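Local coordinates for protein putative secreted endoglycosylceramidase (Rhodococcus hoagii, PDB 6JYZ) that probably hydrolyses the O-glycosidic bond that joins the glycan to ceramide in galactosylceramide-type glycolipids, as a secreted glycoside hydrolase of family 5, at residues A[23-28]-A[117-122]; A[31-34]-A[38-41]; A[405-410]-A[419-424]; A[411-416]-A[469-474]. One frame throughout, in Å; residues are numbered along the deposited sequence.

Contact 1 of 4, residues A[23-28]-A[117-122]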
loop_
_atom_site.group_PDB
_atom_site.type_symbol
_atom_site.label_atom_id
_atom_site.label_comp_id
_atom_site.label_asym_id
_atom_site.label_seq_id
_atom_site.Cartn_x
_atom_site.Cartn_y
_atom_site.Cartn_z
ATOM N N PRO A 23 12.767 -10.432 11.460
ATOM C CA PRO A 23 14.010 -10.527 10.701
ATOM C C PRO A 23 14.041 -9.552 9.522
ATOM O O PRO A 23 12.999 -9.186 8.926
ATOM C CB PRO A 23 14.090 -11.967 10.238
ATOM C CG PRO A 23 12.653 -12.373 10.205
ATOM C CD PRO A 23 11.983 -11.670 11.359
ATOM N N ARG A 24 15.217 -9.166 9.120
ATOM C CA ARG A 24 15.396 -8.266 7.974
ATOM C C ARG A 24 14.879 -8.987 6.733
ATOM O O ARG A 24 15.105 -10.190 6.525
ATOM C CB ARG A 24 16.898 -7.992 7.849
ATOM C CG ARG A 24 17.298 -7.318 6.540
ATOM C CD ARG A 24 18.774 -6.944 6.600
ATOM N NE ARG A 24 19.322 -6.738 5.258
ATOM C CZ ARG A 24 20.643 -6.607 5.084
ATOM N NH1 ARG A 24 21.446 -6.718 6.143
ATOM N NH2 ARG A 24 21.089 -6.414 3.850
ATOM N N LEU A 25 14.266 -8.188 5.844
ATOM C CA LEU A 25 13.775 -8.678 4.565
ATOM C C LEU A 25 14.687 -8.278 3.419
ATOM O O LEU A 25 15.227 -7.143 3.397
ATOM C CB LEU A 25 12.373 -8.136 4.280
ATOM C CG LEU A 25 11.381 -8.560 5.338
ATOM C CD1 LEU A 25 9.978 -8.020 5.022
ATOM C CD2 LEU A 25 11.356 -10.061 5.524
ATOM N N THR A 26 14.767 -9.109 2.420
ATOM C CA THR A 26 15.560 -8.969 1.206
ATOM C C THR A 26 14.750 -9.537 0.047
ATOM O O THR A 26 13.561 -9.866 0.188
ATOM C CB THR A 26 16.914 -9.687 1.445
ATOM O OG1 THR A 26 17.788 -9.379 0.354
ATOM C CG2 THR A 26 16.806 -11.191 1.565
ATOM N N VAL A 27 15.382 -9.566 -1.130
ATOM C CA VAL A 27 14.794 -10.145 -2.316
ATOM C C VAL A 27 15.766 -11.196 -2.831
ATOM O O VAL A 27 16.975 -10.914 -2.939
ATOM C CB VAL A 27 14.528 -9.065 -3.384
ATOM C CG1 VAL A 27 14.152 -9.719 -4.723
ATOM C CG2 VAL A 27 13.473 -8.083 -2.938
ATOM N N GLU A 28 15.241 -12.373 -3.182
ATOM C CA GLU A 28 16.094 -13.314 -3.882
ATOM C C GLU A 28 15.186 -14.061 -4.857
ATOM O O GLU A 28 14.122 -14.544 -4.460
ATOM C CB GLU A 28 16.768 -14.255 -2.908
ATOM C CG GLU A 28 17.748 -15.147 -3.651
ATOM C CD GLU A 28 18.473 -16.005 -2.652
ATOM O OE1 GLU A 28 17.775 -16.737 -1.933
ATOM O OE2 GLU A 28 19.718 -15.882 -2.563
ATOM N N GLY A 117 3.936 -8.016 15.472
ATOM C CA GLY A 117 4.343 -8.911 14.409
ATOM C C GLY A 117 4.083 -8.378 12.994
ATOM O O GLY A 117 3.910 -9.170 12.056
ATOM N N ILE A 118 4.056 -7.056 12.842
ATOM C CA ILE A 118 3.660 -6.438 11.562
ATOM C C ILE A 118 4.835 -5.627 11.086
ATOM O O ILE A 118 5.300 -4.705 11.792
ATOM C CB ILE A 118 2.429 -5.581 11.810
ATOM C CG1 ILE A 118 1.256 -6.451 12.304
ATOM C CG2 ILE A 118 2.038 -4.796 10.530
ATOM C CD1 ILE A 118 0.046 -5.594 12.692
ATOM N N TYR A 119 5.279 -5.879 9.864
ATOM C CA TYR A 119 6.246 -5.064 9.148
ATOM C C TYR A 119 5.571 -3.822 8.560
ATOM O O TYR A 119 4.368 -3.822 8.294
ATOM C CB TYR A 119 6.795 -5.855 7.956
ATOM C CG TYR A 119 7.750 -6.978 8.296
ATOM C CD1 TYR A 119 9.099 -6.708 8.406
ATOM C CD2 TYR A 119 7.329 -8.301 8.383
ATOM C CE1 TYR A 119 10.030 -7.703 8.657
ATOM C CE2 TYR A 119 8.249 -9.318 8.602
ATOM C CZ TYR A 119 9.577 -8.998 8.776
ATOM O OH TYR A 119 10.481 -10.026 9.002
ATOM N N THR A 120 6.355 -2.765 8.323
ATOM C CA THR A 120 5.834 -1.530 7.765
ATOM C C THR A 120 6.448 -1.194 6.423
ATOM O O THR A 120 7.680 -1.148 6.280
ATOM C CB THR A 120 6.114 -0.379 8.717
ATOM O OG1 THR A 120 5.431 -0.609 9.951
ATOM C CG2 THR A 120 5.589 0.950 8.186
ATOM N N VAL A 121 5.582 -0.921 5.435
ATOM C CA VAL A 121 5.977 -0.265 4.205
ATOM C C VAL A 121 5.710 1.218 4.392
ATOM O O VAL A 121 4.574 1.618 4.701
ATOM C CB VAL A 121 5.187 -0.821 3.009
ATOM C CG1 VAL A 121 5.405 0.057 1.773
ATOM C CG2 VAL A 121 5.527 -2.260 2.735
ATOM N N LEU A 122 6.745 2.046 4.215
ATOM C CA LEU A 122 6.557 3.498 4.258
ATOM C C LEU A 122 6.143 3.975 2.867
ATOM O O LEU A 122 6.938 3.879 1.940
ATOM C CB LEU A 122 7.870 4.180 4.679
ATOM C CG LEU A 122 8.349 3.797 6.097
ATOM C CD1 LEU A 122 9.700 4.436 6.315
ATOM C CD2 LEU A 122 7.351 4.280 7.124
#

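Contact 2 of 4, residues A[31-34]-A[38-41]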
loop_
_atom_site.group_PDB
_atom_site.type_symbol
_atom_site.label_atom_id
_atom_site.label_comp_id
_atom_site.label_asym_id
_atom_site.label_seq_id
_atom_site.Cartn_x
_atom_site.Cartn_y
_atom_site.Cartn_z
ATOM N N ALA A 31 11.508 -13.289 -5.244
ATOM C CA ALA A 31 10.610 -13.326 -4.096
ATOM C C ALA A 31 11.123 -12.444 -2.978
ATOM O O ALA A 31 12.321 -12.333 -2.786
ATOM C CB ALA A 31 10.480 -14.784 -3.582
ATOM N N ILE A 32 10.196 -11.925 -2.198
ATOM C CA ILE A 32 10.537 -11.333 -0.898
ATOM C C ILE A 32 10.867 -12.468 0.068
ATOM O O ILE A 32 10.090 -13.416 0.227
ATOM C CB ILE A 32 9.400 -10.452 -0.389
ATOM C CG1 ILE A 32 9.172 -9.265 -1.364
ATOM C CG2 ILE A 32 9.782 -9.932 0.978
ATOM C CD1 ILE A 32 7.964 -8.358 -1.036
ATOM N N LYS A 33 12.044 -12.373 0.658
ATOM C CA LYS A 33 12.510 -13.379 1.620
ATOM C C LYS A 33 13.067 -12.706 2.840
ATOM O O LYS A 33 13.390 -11.504 2.840
ATOM C CB LYS A 33 13.609 -14.242 0.986
ATOM C CG LYS A 33 13.122 -15.036 -0.243
ATOM C CD LYS A 33 13.984 -16.238 -0.475
ATOM C CE LYS A 33 13.682 -16.911 -1.786
ATOM N NZ LYS A 33 14.793 -17.893 -2.090
ATOM N N ASP A 34 13.262 -13.442 3.925
ATOM C CA ASP A 34 14.043 -12.884 5.013
ATOM C C ASP A 34 15.482 -13.355 4.889
ATOM O O ASP A 34 15.841 -14.158 4.017
ATOM C CB ASP A 34 13.357 -13.174 6.329
ATOM C CG ASP A 34 13.417 -14.598 6.765
ATOM O OD1 ASP A 34 14.179 -15.389 6.264
ATOM O OD2 ASP A 34 12.625 -14.851 7.703
ATOM N N ARG A 38 13.761 -17.604 4.314
ATOM C CA ARG A 38 12.359 -17.982 4.205
ATOM C C ARG A 38 11.601 -17.078 3.252
ATOM O O ARG A 38 11.906 -15.884 3.157
ATOM C CB ARG A 38 11.695 -17.858 5.560
ATOM C CG ARG A 38 12.460 -18.772 6.534
ATOM C CD ARG A 38 11.889 -18.741 7.921
ATOM N NE ARG A 38 11.830 -17.408 8.458
ATOM C CZ ARG A 38 11.140 -17.118 9.527
ATOM N NH1 ARG A 38 10.459 -18.072 10.167
ATOM N NH2 ARG A 38 11.065 -15.872 9.992
ATOM N N THR A 39 10.713 -17.645 2.463
ATOM C CA THR A 39 9.807 -16.871 1.632
ATOM C C THR A 39 8.772 -16.208 2.519
ATOM O O THR A 39 8.129 -16.869 3.362
ATOM C CB THR A 39 9.107 -17.810 0.657
ATOM O OG1 THR A 39 10.107 -18.468 -0.113
ATOM C CG2 THR A 39 8.175 -17.054 -0.247
ATOM N N VAL A 40 8.566 -14.893 2.353
ATOM C CA VAL A 40 7.686 -14.135 3.208
ATOM C C VAL A 40 6.478 -13.659 2.432
ATOM O O VAL A 40 6.662 -12.963 1.420
ATOM C CB VAL A 40 8.473 -12.995 3.895
ATOM C CG1 VAL A 40 7.508 -12.115 4.693
ATOM C CG2 VAL A 40 9.546 -13.581 4.822
ATOM N N LEU A 41 5.272 -13.868 2.940
ATOM C CA LEU A 41 4.081 -13.275 2.379
ATOM C C LEU A 41 3.675 -12.145 3.299
ATOM O O LEU A 41 3.344 -12.353 4.479
ATOM C CB LEU A 41 2.951 -14.334 2.279
ATOM C CG LEU A 41 3.189 -15.496 1.301
ATOM C CD1 LEU A 41 1.992 -16.418 1.320
ATOM C CD2 LEU A 41 3.445 -14.975 -0.134
HETATM O O HOH W 1 7.599 -13.745 -1.009
#

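Contact 3 of 4, residues A[405-410]-A[419-424]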
loop_
_atom_site.group_PDB
_atom_site.type_symbol
_atom_site.label_atom_id
_atom_site.label_comp_id
_atom_site.label_asym_id
_atom_site.label_seq_id
_atom_site.Cartn_x
_atom_site.Cartn_y
_atom_site.Cartn_z
ATOM N N LEU A 405 -10.203 -11.457 4.275
ATOM C CA LEU A 405 -8.900 -10.895 4.559
ATOM C C LEU A 405 -8.162 -11.629 5.662
ATOM O O LEU A 405 -6.955 -11.628 5.739
ATOM C CB LEU A 405 -9.019 -9.418 4.928
ATOM C CG LEU A 405 -9.654 -8.523 3.850
ATOM C CD1 LEU A 405 -9.649 -7.081 4.344
ATOM C CD2 LEU A 405 -8.956 -8.654 2.505
ATOM N N ALA A 406 -8.922 -12.300 6.558
ATOM C CA ALA A 406 -8.332 -13.035 7.679
ATOM C C ALA A 406 -7.941 -14.473 7.308
ATOM O O ALA A 406 -7.508 -15.210 8.213
ATOM C CB ALA A 406 -9.285 -13.024 8.863
ATOM N N ARG A 407 -8.113 -14.874 6.072
ATOM C CA ARG A 407 -7.856 -16.267 5.711
ATOM C C ARG A 407 -6.459 -16.713 6.072
ATOM O O ARG A 407 -5.464 -15.977 6.015
ATOM C CB ARG A 407 -8.131 -16.511 4.230
ATOM C CG ARG A 407 -9.640 -16.641 3.967
ATOM C CD ARG A 407 -10.034 -16.507 2.501
ATOM N NE ARG A 407 -9.297 -17.420 1.659
ATOM C CZ ARG A 407 -9.373 -17.476 0.303
ATOM N NH1 ARG A 407 -10.268 -16.715 -0.327
ATOM N NH2 ARG A 407 -8.504 -18.221 -0.356
ATOM N N ALA A 408 -6.331 -18.003 6.420
ATOM C CA ALA A 408 -5.077 -18.617 6.802
ATOM C C ALA A 408 -4.019 -18.436 5.717
ATOM O O ALA A 408 -4.320 -18.546 4.484
ATOM C CB ALA A 408 -5.323 -20.136 7.029
ATOM N N TYR A 409 -2.762 -18.250 6.110
ATOM C CA TYR A 409 -1.657 -18.209 5.159
ATOM C C TYR A 409 -0.343 -18.442 5.873
ATOM O O TYR A 409 -0.230 -18.128 7.065
ATOM C CB TYR A 409 -1.595 -16.853 4.372
ATOM C CG TYR A 409 -1.168 -15.637 5.189
ATOM C CD1 TYR A 409 -2.008 -15.113 6.147
ATOM C CD2 TYR A 409 0.075 -15.085 4.999
ATOM C CE1 TYR A 409 -1.622 -14.021 6.938
ATOM C CE2 TYR A 409 0.469 -13.975 5.760
ATOM C CZ TYR A 409 -0.367 -13.478 6.734
ATOM O OH TYR A 409 0.045 -12.370 7.467
ATOM N N PRO A 410 0.685 -18.866 5.165
ATOM C CA PRO A 410 2.040 -18.947 5.730
ATOM C C PRO A 410 2.681 -17.558 5.692
ATOM O O PRO A 410 2.864 -16.968 4.596
ATOM C CB PRO A 410 2.780 -19.939 4.818
ATOM C CG PRO A 410 2.058 -19.767 3.458
ATOM C CD PRO A 410 0.617 -19.459 3.783
ATOM N N VAL A 419 0.767 -22.412 -2.340
ATOM C CA VAL A 419 -0.148 -21.922 -1.365
ATOM C C VAL A 419 -1.554 -22.057 -1.910
ATOM O O VAL A 419 -1.812 -21.564 -3.033
ATOM C CB VAL A 419 0.115 -20.425 -1.026
ATOM C CG1 VAL A 419 -0.823 -19.949 0.043
ATOM C CG2 VAL A 419 1.555 -20.239 -0.601
ATOM N N ALA A 420 -2.442 -22.681 -1.174
ATOM C CA ALA A 420 -3.816 -22.921 -1.594
ATOM C C ALA A 420 -4.726 -22.748 -0.412
ATOM O O ALA A 420 -4.306 -22.535 0.752
ATOM C CB ALA A 420 -3.943 -24.294 -2.233
ATOM N N THR A 421 -6.054 -22.778 -0.643
ATOM C CA THR A 421 -7.008 -22.592 0.414
ATOM C C THR A 421 -6.832 -23.657 1.529
ATOM O O THR A 421 -6.888 -23.289 2.702
ATOM C CB THR A 421 -8.440 -22.624 -0.114
ATOM O OG1 THR A 421 -8.517 -21.493 -1.001
ATOM C CG2 THR A 421 -9.430 -22.401 0.984
ATOM N N GLU A 422 -6.512 -24.862 1.128
ATOM C CA GLU A 422 -6.337 -25.974 2.083
ATOM C C GLU A 422 -4.966 -26.013 2.708
ATOM O O GLU A 422 -4.741 -26.911 3.530
ATOM C CB GLU A 422 -6.563 -27.294 1.359
ATOM C CG GLU A 422 -5.716 -27.473 0.100
ATOM C CD GLU A 422 -6.130 -26.911 -1.301
ATOM O OE1 GLU A 422 -7.051 -25.890 -1.498
ATOM O OE2 GLU A 422 -5.533 -27.504 -2.287
ATOM N N GLY A 423 -4.016 -25.197 2.328
ATOM C CA GLY A 423 -2.756 -25.122 3.045
ATOM C C GLY A 423 -1.610 -24.904 2.091
ATOM O O GLY A 423 -1.755 -24.323 0.999
ATOM N N PHE A 424 -0.394 -25.269 2.475
ATOM C CA PHE A 424 0.808 -24.853 1.762
ATOM C C PHE A 424 1.882 -25.901 1.808
ATOM O O PHE A 424 1.782 -26.832 2.664
ATOM C CB PHE A 424 1.377 -23.492 2.264
ATOM C CG PHE A 424 1.699 -23.503 3.763
ATOM C CD1 PHE A 424 0.759 -23.248 4.732
ATOM C CD2 PHE A 424 3.005 -23.777 4.126
ATOM C CE1 PHE A 424 1.108 -23.271 6.082
ATOM C CE2 PHE A 424 3.351 -23.794 5.487
ATOM C CZ PHE A 424 2.426 -23.563 6.446
HETATM O O HOH W 2 -6.053 -20.553 3.360
#

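Contact 4 of 4, residues A[411-416]-A[469-474]. With IPA (isopropyl alcohol), chain C.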
loop_
_atom_site.group_PDB
_atom_site.type_symbol
_atom_site.label_atom_id
_atom_site.label_comp_id
_atom_site.label_asym_id
_atom_site.label_seq_id
_atom_site.Cartn_x
_atom_site.Cartn_y
_atom_site.Cartn_z
ATOM N N ARG A 411 3.027 -17.023 6.838
ATOM C CA ARG A 411 3.777 -15.770 6.931
ATOM C C ARG A 411 5.187 -15.922 6.409
ATOM O O ARG A 411 5.718 -15.065 5.654
ATOM C CB ARG A 411 3.812 -15.270 8.382
ATOM C CG ARG A 411 2.443 -14.955 8.972
ATOM C CD ARG A 411 2.586 -14.868 10.519
ATOM N NE ARG A 411 3.587 -13.902 10.980
ATOM C CZ ARG A 411 3.341 -12.690 11.497
ATOM N NH1 ARG A 411 2.131 -12.247 11.672
ATOM N NH2 ARG A 411 4.401 -11.975 11.785
ATOM N N ALA A 412 5.853 -17.002 6.779
ATOM C CA ALA A 412 7.228 -17.262 6.421
ATOM C C ALA A 412 7.426 -18.760 6.284
ATOM O O ALA A 412 6.977 -19.513 7.190
ATOM C CB ALA A 412 8.196 -16.679 7.451
ATOM N N ALA A 413 8.029 -19.202 5.190
ATOM C CA ALA A 413 8.181 -20.638 4.988
ATOM C C ALA A 413 9.371 -20.884 4.123
ATOM O O ALA A 413 9.512 -20.211 3.075
ATOM C CB ALA A 413 6.970 -21.211 4.372
ATOM N N PRO A 414 10.308 -21.759 4.475
ATOM C CA PRO A 414 11.510 -21.956 3.674
ATOM C C PRO A 414 11.207 -22.694 2.380
ATOM O O PRO A 414 10.533 -23.736 2.369
ATOM C CB PRO A 414 12.429 -22.826 4.571
ATOM C CG PRO A 414 11.485 -23.567 5.361
ATOM C CD PRO A 414 10.273 -22.655 5.660
ATOM N N GLY A 415 11.655 -22.203 1.240
ATOM C CA GLY A 415 11.440 -22.898 -0.023
ATOM C C GLY A 415 9.967 -23.088 -0.297
ATOM O O GLY A 415 9.608 -24.106 -0.876
ATOM N N LEU A 416 9.076 -22.122 -0.007
ATOM C CA LEU A 416 7.667 -22.255 -0.311
ATOM C C LEU A 416 7.468 -22.526 -1.791
ATOM O O LEU A 416 8.056 -21.824 -2.627
ATOM C CB LEU A 416 7.003 -20.930 0.066
ATOM C CG LEU A 416 5.510 -20.878 -0.061
ATOM C CD1 LEU A 416 4.783 -21.798 0.939
ATOM C CD2 LEU A 416 5.056 -19.428 0.139
ATOM N N GLY A 469 13.574 -30.071 4.361
ATOM C CA GLY A 469 13.357 -30.790 3.110
ATOM C C GLY A 469 11.919 -30.536 2.634
ATOM O O GLY A 469 11.334 -29.475 2.948
ATOM N N GLU A 470 11.329 -31.473 1.925
ATOM C CA GLU A 470 9.950 -31.334 1.501
ATOM C C GLU A 470 9.062 -31.278 2.725
ATOM O O GLU A 470 9.229 -32.117 3.658
ATOM C CB GLU A 470 9.505 -32.517 0.653
ATOM C CG GLU A 470 10.098 -32.547 -0.748
ATOM C CD GLU A 470 9.415 -33.566 -1.674
ATOM O OE1 GLU A 470 8.658 -34.418 -1.181
ATOM O OE2 GLU A 470 9.681 -33.486 -2.873
ATOM N N TYR A 471 8.015 -30.496 2.728
ATOM C CA TYR A 471 7.055 -30.436 3.797
ATOM C C TYR A 471 5.698 -29.967 3.327
ATOM O O TYR A 471 5.622 -29.345 2.241
ATOM C CB TYR A 471 7.529 -29.535 4.941
ATOM C CG TYR A 471 7.656 -28.077 4.502
ATOM C CD1 TYR A 471 6.552 -27.207 4.585
ATOM C CD2 TYR A 471 8.823 -27.617 3.937
ATOM C CE1 TYR A 471 6.649 -25.914 4.050
ATOM C CE2 TYR A 471 8.944 -26.309 3.437
ATOM C CZ TYR A 471 7.833 -25.508 3.482
ATOM O OH TYR A 471 7.979 -24.197 3.000
ATOM N N SER A 472 4.671 -30.200 4.083
ATOM C CA SER A 472 3.383 -29.618 3.772
ATOM C C SER A 472 2.625 -29.434 5.054
ATOM O O SER A 472 2.810 -30.159 6.053
ATOM C CB SER A 472 2.609 -30.401 2.750
ATOM O OG SER A 472 2.324 -31.730 3.314
ATOM N N VAL A 473 1.722 -28.476 5.078
ATOM C CA VAL A 473 0.829 -28.218 6.186
ATOM C C VAL A 473 -0.539 -28.016 5.596
ATOM O O VAL A 473 -0.775 -26.984 4.898
ATOM C CB VAL A 473 1.223 -27.001 7.064
ATOM C CG1 VAL A 473 0.240 -26.879 8.198
ATOM C CG2 VAL A 473 2.652 -27.107 7.520
ATOM N N THR A 474 -1.478 -28.944 5.749
ATOM C CA THR A 474 -2.745 -28.891 5.037
ATOM C C THR A 474 -3.865 -29.135 6.030
ATOM O O THR A 474 -3.745 -29.646 7.159
ATOM C CB THR A 474 -2.664 -29.618 3.664
ATOM O OG1 THR A 474 -2.396 -30.975 3.903
ATOM C CG2 THR A 474 -1.558 -29.241 2.689
HETATM C C1 IPA C . 7.010 -13.054 8.675
HETATM C C2 IPA C . 7.490 -13.665 9.995
HETATM C C3 IPA C . 8.187 -12.703 10.901
HETATM O O2 IPA C . 6.368 -14.132 10.753
#

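Contact 1 of 4, residues A[23-28]-A[117-122]
Tyr119 and Leu25 approach each other from opposite directions and meet where an N-terminal beta hairpin packs beneath the (beta/alpha)8 barrel of a family 5 glycoside hydrolase. Tyr119 opens the barrel strand 119-124, directly after the Schellman motif in which Gly117 ends the preceding helix, so the contact lies at the N-terminal end of that strand. Its CG is turned beside the backbone N (chi1 -73°), and this turns the ring to meet the segment 23-28. Leu25 lays its CD1 over one face of the ring: the methyl carbon lies 3.7 Å from the Tyr119 ring centroid and 15° off the normal, a CH-pi contact displaced slightly toward the rim. The other branch serves the phenol end, with Leu25 CD2 3.6 Å from Tyr119 OH. Because the two methyls share one CG, a single leucine covers one face of the ring with CD1 and reaches the hydroxyl with CD2.

Pro23 crosses the tyrosine at about a right angle. Its ring carbons are packed against the phenol oxygen, with Pro23 CD 3.2 Å from Tyr119 OH, while its carbonyl supplies the polar partner. Apolar side chains surround the pair: Leu25 also touches Val40, Leu42 and Val215, and Tyr119 touches Leu42 and Val215, from barrel strands 38-47 and 214-218. In this buried setting the hydroxyl proton has a defined acceptor. Tyr119 OH donates to Pro23 O over 2.7 Å, arriving in the carbonyl plane on a lone pair at a C=O...O angle of 133°.

Contact 2 of 4, residues A[31-34]-A[38-41]
Asp34 and Arg38 grip each other through a side-on salt bridge in which one carboxylate oxygen accepts an N-H from each of NE and NH2. Asp34 OD2 lies 2.8 Å from Arg38 NE, which meets its syn lone pair, and 3.0 Å from Arg38 NH2; the carboxylate and guanidinium planes are only 25° apart. The second oxygen is held separately: Arg38 N donates to Asp34 OD1 over 3.0 Å, from above the carboxylate plane. Asp34 reaches all three donors because its CG stands between its own N and carbonyl carbon (chi1 72°), folding the acid toward the facing strand.

Beside this pair the backbones are bonded twice, by Asp34 N to Arg38 O and by the nearly straight Val40 N to Ile32 O (3.0 Å). Water 1 donates to both Ile32 O and Val40 O, continuing the link where the strands diverge. Val40 CG2 rests against Asp34 N and CB.

One shell further out, Arg38 NH1 is bound by Glu433 and the carbonyl of Arg431, and Lys33 NZ pairs with Glu28. With Lys33 and Thr39 as a single bridge and the strands at 123°, the arrangement is a splayed antiparallel beta hairpin, leading from the N-terminal two-stranded sheet into the first barrel strand.

Contact 3 of 4, residues A[405-410]-A[419-424]
Pro410 presents the flat of its ring to Phe424, and its side-chain atoms can be followed in order. CB stands over the middle of the aromatic face, with Pro410 CB 3.7 Å from the Phe424 ring centroid and 3° off the normal, a well-centred CH-pi contact. Pro410 CG then passes toward the root of the ring, 3.8 Å from Phe424 CG. Pro410 CD bridges two neighbours, 3.9 Å from Phe424 CD1 and 4.0 Å from Val419 CG1. Phe424 offers its face here because its CG sits between its backbone N and carbonyl carbon (chi1 57°).

Val419 and Phe424 belong to the two arms of a beta hairpin closed by a type I turn from Ala420 to Gly423; both side chains point toward Pro410. Ile432, Ala434 and Tyr436 of strand 431-437 also line Phe424.

Nearer the turn the contact becomes polar and indirect. Water 2 donates to Ala408 O and to Thr421 O, each over 2.9 Å. Arg407 NH2 passes close to Thr421 OG1 at a poor angle for bonding; the salt bridge of Arg407 NH2 is with Asp348 on helix 336-353. The grip of these segments is therefore mainly dispersion and CH-pi attraction in the buried part, with water joining the backbones beside it.

Contact 4 of 4, residues A[411-416]-A[469-474]
Tyr471 drives its hydroxyl into the turn formed by Ala413 to Leu416, inside the C-terminal beta-sandwich. The turn is type II, with Gly415 supplying the positive phi, and it carries the chain from strand 409-414 of one sheet to strand 416-420 of the other. This is the tight part. Tyr471 OH donates to Pro414 O over 2.7 Å; the donor stands 43° out of the carbonyl plane, while Pro414 O lies at the edge of the Tyr471 ring, in its plane. Ala413 CB is 3.4 Å from the same Tyr471 OH, and Pro414 CG reaches to 4.2 Å from Tyr471 CE2. A chi1 of 65° tips the ring from strand 471-475 toward the turn, and Ile432 touches both Pro414 and Tyr471.

Packing thins beyond the hydroxyl, where the partly exposed Leu416 brings its CD1 only to 4.5 Å from Tyr471 OH. At the far end of 411-416, Arg411 and Ala412 form a classic beta bulge opposite Glu433. There Arg411, whose NH2 also bonds Gly117 O, faces a small solvent molecule, an isopropanol probably taken up from the crystallisation liquor and also bonded to Glu433. Isopropanol O2 accepts hydrogen bonds from Arg411 NE (2.8 Å) and Arg411 NH2 (3.1 Å).

How the contacts relate
From the N terminus, contact 1 closes a loop of 88 residues between the first hairpin strand and barrel strand 119-124, and contact 2, which closes a loop of only three residues, is nested inside it. Thr26 and Lys33 pair between the two. Contacts 3 and 4 follow in series and cross, their segments alternating: 405-410 leads directly in sequence into 411-416, while 419-424 pairs with 469-474 through Phe424 and Val473. Strand 38-47 joins the halves, since Thr39 and Leu41 bond to Ala413 and Arg411. Gly117 of contact 1 also meets Arg411 of contact 4. The N-terminal hairpin, the barrel and the C-terminal sandwich are tied together where strand 38-47 pairs with 409-414.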